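Local coordinates for protein Pre-mRNA-splicing factor SAD1 (Saccharomyces cerevisiae, PDB 4MSX) that promotes assembly of newly made U4 snRNA into the U4/U6 snRNP and is required for pre-mRNA splicing, as a catalytically inactive relative of ubiquitin-specific proteases, at residues F223-R226 and L227-V231; F249-Y252 and L253-E257. All blocks are in the same frame, centred on the assembly; numbering follows the deposited sequence.

Interaction 1: residues F223-R226 and L227-V231; sequences FIKR and LSICV
Leu227 N donates to Phe223 O at 2.9 Å, the first of four i to i+4 backbone hydrogen bonds that join residues 223-226 to residues 227-231 within helix 222-234. Ser228 N donates to Ile224 O, also at 2.9 Å. Ile229 N to Lys225 O and Cys230 N to Arg226 O follow at 3.1 Å.

A side chain adds a fifth bond. Ser228 OG donates to Lys225 O at 2.8 Å, three residues back along the helix. OG sits between the backbone N and the carbonyl carbon of its own residue (chi1 70°), and this rotation turns it back to the preceding turn. Ile229 N and Ser228 OG both approach Lys225 O on one side of the carbonyl plane. The hydroxyl comes in well bent, at a C=O...OG angle of 119°.

Apolar side chains also touch. Phe223 and Leu227 run alongside each other, with Phe223 CZ 3.9 Å from Leu227 CD2. Phe249 of helix 247-256 and Ile277 of helix 266-280 also touch Leu227. On another side of the helix, Ile229 CD1 lies against the Lys225 chain, 4.1 Å from Lys225 CG.

The charged ends turn elsewhere. Lys225 NZ forms a salt bridge with Asp218. Arg226 runs extended from CG to NE and pairs with Glu222 and Asp248.

The helix therefore has distinct sides. Phe223 and Leu227 serve the buried interior, the buried Ser228 hydroxyl is satisfied by its own helix, and the two cations are balanced by nearby carboxylates.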
# COMPACT_ATOMS: atom_id res chain seq x y z
N PHE A 223 14.39 2.95 5.35
CA PHE A 223 12.94 3.20 5.08
C PHE A 223 12.62 2.89 3.58
O PHE A 223 11.69 2.12 3.26
CB PHE A 223 12.58 4.62 5.39
CG PHE A 223 11.25 5.02 4.79
CD1 PHE A 223 10.07 4.52 5.34
CD2 PHE A 223 11.19 5.84 3.67
CE1 PHE A 223 8.80 4.87 4.77
CE2 PHE A 223 9.95 6.20 3.09
CZ PHE A 223 8.74 5.70 3.65
N ILE A 224 13.40 3.49 2.66
CA ILE A 224 13.10 3.37 1.22
C ILE A 224 13.33 1.93 0.78
O ILE A 224 12.53 1.37 0.05
CB ILE A 224 13.91 4.34 0.30
CG1 ILE A 224 13.41 5.77 0.39
CG2 ILE A 224 13.74 3.97 -1.19
CD1 ILE A 224 11.96 5.97 -0.31
N LYS A 225 14.40 1.29 1.28
CA LYS A 225 14.59 -0.11 0.94
C LYS A 225 13.40 -0.96 1.42
O LYS A 225 12.87 -1.79 0.68
CB LYS A 225 15.89 -0.66 1.55
CG LYS A 225 16.15 -2.09 1.14
CD LYS A 225 17.58 -2.52 1.49
CE LYS A 225 17.87 -3.97 1.07
NZ LYS A 225 17.52 -4.23 -0.37
N ARG A 226 12.97 -0.79 2.67
CA ARG A 226 11.89 -1.63 3.15
C ARG A 226 10.60 -1.37 2.35
O ARG A 226 9.85 -2.28 2.04
CB ARG A 226 11.63 -1.37 4.63
CG ARG A 226 12.66 -2.07 5.57
CD ARG A 226 12.32 -1.51 6.95
NE ARG A 226 13.04 -2.08 8.08
CZ ARG A 226 12.52 -2.98 8.92
NH1 ARG A 226 11.30 -3.52 8.75
NH2 ARG A 226 13.25 -3.36 9.93
N LEU A 227 10.35 -0.11 2.02
CA LEU A 227 9.09 0.23 1.35
C LEU A 227 9.15 -0.40 -0.07
O LEU A 227 8.16 -0.91 -0.61
CB LEU A 227 8.96 1.76 1.27
CG LEU A 227 7.80 2.25 0.38
CD1 LEU A 227 6.48 1.67 0.86
CD2 LEU A 227 7.76 3.79 0.40
N SER A 228 10.33 -0.35 -0.67
CA SER A 228 10.45 -0.87 -2.05
C SER A 228 10.18 -2.37 -2.04
O SER A 228 9.55 -2.94 -2.98
CB SER A 228 11.85 -0.58 -2.69
OG SER A 228 12.88 -1.35 -2.08
N ILE A 229 10.64 -3.05 -0.98
CA ILE A 229 10.37 -4.47 -0.93
C ILE A 229 8.86 -4.76 -0.74
O ILE A 229 8.36 -5.74 -1.29
CB ILE A 229 11.31 -5.18 0.14
CG1 ILE A 229 12.76 -5.16 -0.43
CG2 ILE A 229 10.80 -6.57 0.46
CD1 ILE A 229 13.85 -5.41 0.58
N CYS A 230 8.14 -3.97 0.08
CA CYS A 230 6.68 -4.16 0.20
C CYS A 230 6.02 -4.06 -1.19
O CYS A 230 5.13 -4.87 -1.55
CB CYS A 230 6.06 -3.06 1.07
SG CYS A 230 6.58 -3.27 2.85
N VAL A 231 6.40 -3.02 -1.94
CA VAL A 231 5.77 -2.76 -3.27
C VAL A 231 6.12 -3.93 -4.20
O VAL A 231 5.26 -4.45 -4.90
CB VAL A 231 6.22 -1.41 -3.87
CG1 VAL A 231 5.67 -1.26 -5.33
CG2 VAL A 231 5.78 -0.24 -2.96

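Interaction 2: residues F249-Y252 and L253-E257; sequences FVSY and LKVRE
This is a local contact at the C-terminal end of helix 247-256, in the USP domain, where Tyr252 meets both Arg256 and Glu257. Arg256 packs the flat face of its guanidinium against the ring edge. Tyr252 CE1 lies over its centre, 3.7 Å from Arg256 CZ, and the two planes are 89° apart. Arg256 reaches this place through a bend at chi3 (-90°), and its NH1 pairs with Glu222. Arg256 has a second conformer, so this packing is only one of its states.

Glu257 folds back at chi2 (-73°) toward the same ring. Its CG is 3.6 Å from Tyr252 CE2. Tyr252 OH donates to Glu257 OE2 at 2.5 Å, a weak bond despite the short distance. Glu257 OE1 forms a salt bridge with Lys276.

Leu253 packs on the inner side. Its CG lies over one face of the Phe249 ring, toward the rim, and its CD1 is 3.9 Å from Phe249 CE2. Its CD2 meets Tyr252 CD2 at 4.0 Å.

At the surface, one water bridges Ser251 OG and Lys254 NZ, accepting from the lysine. In the backbone, Arg256 N donates to Tyr252 O at 2.8 Å.

The chemistry implies that packing and one weak bond hold Tyr252 within this helix, the Arg256 part tentatively. Its cation-pi partner is Arg226 of helix 222-234.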
# COMPACT_ATOMS: atom_id res chain seq x y z
N PHE A 249 6.87 -3.95 8.91
CA PHE A 249 7.17 -2.69 8.23
C PHE A 249 6.51 -1.51 9.03
O PHE A 249 7.18 -0.50 9.33
CB PHE A 249 6.64 -2.69 6.77
CG PHE A 249 6.80 -1.37 6.06
CD1 PHE A 249 8.05 -0.83 5.87
CD2 PHE A 249 5.69 -0.63 5.66
CE1 PHE A 249 8.22 0.39 5.24
CE2 PHE A 249 5.83 0.59 5.04
CZ PHE A 249 7.11 1.11 4.80
N VAL A 250 5.23 -1.65 9.37
CA VAL A 250 4.52 -0.49 10.01
C VAL A 250 5.06 -0.30 11.41
O VAL A 250 5.24 0.81 11.87
CB VAL A 250 2.97 -0.67 10.02
CG1 VAL A 250 2.35 0.58 10.71
CG2 VAL A 250 2.45 -0.80 8.54
N SER A 251 5.41 -1.40 12.06
CA SER A 251 5.96 -1.30 13.40
C SER A 251 7.34 -0.65 13.32
O SER A 251 7.69 0.19 14.16
CB SER A 251 5.96 -2.67 14.11
OG SER A 251 6.73 -2.54 15.26
N TYR A 252 8.11 -0.95 12.27
CA TYR A 252 9.38 -0.27 12.07
C TYR A 252 9.19 1.25 11.93
O TYR A 252 10.00 2.08 12.42
CB TYR A 252 10.12 -0.86 10.80
CG TYR A 252 11.18 0.04 10.24
CD1 TYR A 252 12.45 0.04 10.79
CD2 TYR A 252 10.94 0.90 9.18
CE1 TYR A 252 13.44 0.90 10.34
CE2 TYR A 252 11.93 1.77 8.71
CZ TYR A 252 13.18 1.76 9.31
OH TYR A 252 14.19 2.59 8.92
N LEU A 253 8.19 1.65 11.15
CA LEU A 253 7.96 3.08 11.02
C LEU A 253 7.75 3.78 12.41
O LEU A 253 8.17 4.90 12.60
CB LEU A 253 6.70 3.33 10.17
CG LEU A 253 6.82 2.76 8.74
CD1 LEU A 253 5.46 3.14 8.00
CD2 LEU A 253 8.02 3.38 7.97
N LYS A 254 7.06 3.12 13.30
CA LYS A 254 6.73 3.74 14.61
C LYS A 254 8.02 3.71 15.49
O LYS A 254 8.39 4.70 16.15
CB LYS A 254 5.63 2.95 15.31
CG LYS A 254 4.26 2.83 14.53
CD LYS A 254 3.04 2.62 15.47
CE LYS A 254 2.08 1.49 15.01
NZ LYS A 254 2.51 0.07 15.39
N VAL A 255 8.72 2.58 15.45
CA VAL A 255 9.90 2.40 16.35
C VAL A 255 11.11 3.20 15.88
O VAL A 255 11.81 3.83 16.67
CB VAL A 255 10.22 0.89 16.46
CG1 VAL A 255 11.60 0.62 17.16
CG2 VAL A 255 9.11 0.20 17.21
N ARG A 256 11.35 3.27 14.57
CA ARG A 256 12.57 3.89 14.13
C ARG A 256 12.37 5.12 13.25
O ARG A 256 13.31 5.90 13.06
CB ARG A 256 13.49 2.80 13.49
CG ARG A 256 14.26 2.01 14.59
CD ARG A 256 15.38 1.11 14.08
NE ARG A 256 14.90 -0.24 13.76
CZ ARG A 256 15.42 -1.03 12.83
NH1 ARG A 256 16.45 -0.62 12.09
NH2 ARG A 256 14.89 -2.24 12.61
N GLU A 257 11.16 5.34 12.70
CA GLU A 257 10.99 6.55 11.86
C GLU A 257 10.02 7.58 12.50
O GLU A 257 9.61 8.52 11.84
CB GLU A 257 10.48 6.17 10.47
CG GLU A 257 11.41 5.19 9.80
CD GLU A 257 12.76 5.81 9.33
OE1 GLU A 257 12.93 7.05 9.35
OE2 GLU A 257 13.63 5.04 8.89
O HOH W 1 4.90 -1.05 17.03

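How the interactions relate
Interactions 1 and 2 lie on neighbouring helices, 222-234 and 247-256, with centres about 12 Å apart. They touch directly. Phe223 CD1 packs 3.5 Å from Leu253 CD2, and Arg226 NE lies 3.5 Å from Tyr252 CD1. Arg226 and Arg256 also bring like charges close, with Glu222 pairing with both. Each contact has a buried side facing helix 266-280, built from Phe223 and Leu227 in one and Leu253 in the other. Interaction 1 keeps no fully exposed residue among those that touch, and its buried polar atoms are met inside the helix. Interaction 2 reaches the surface, with three exposed residues, and there solvent and salt bridges share the work.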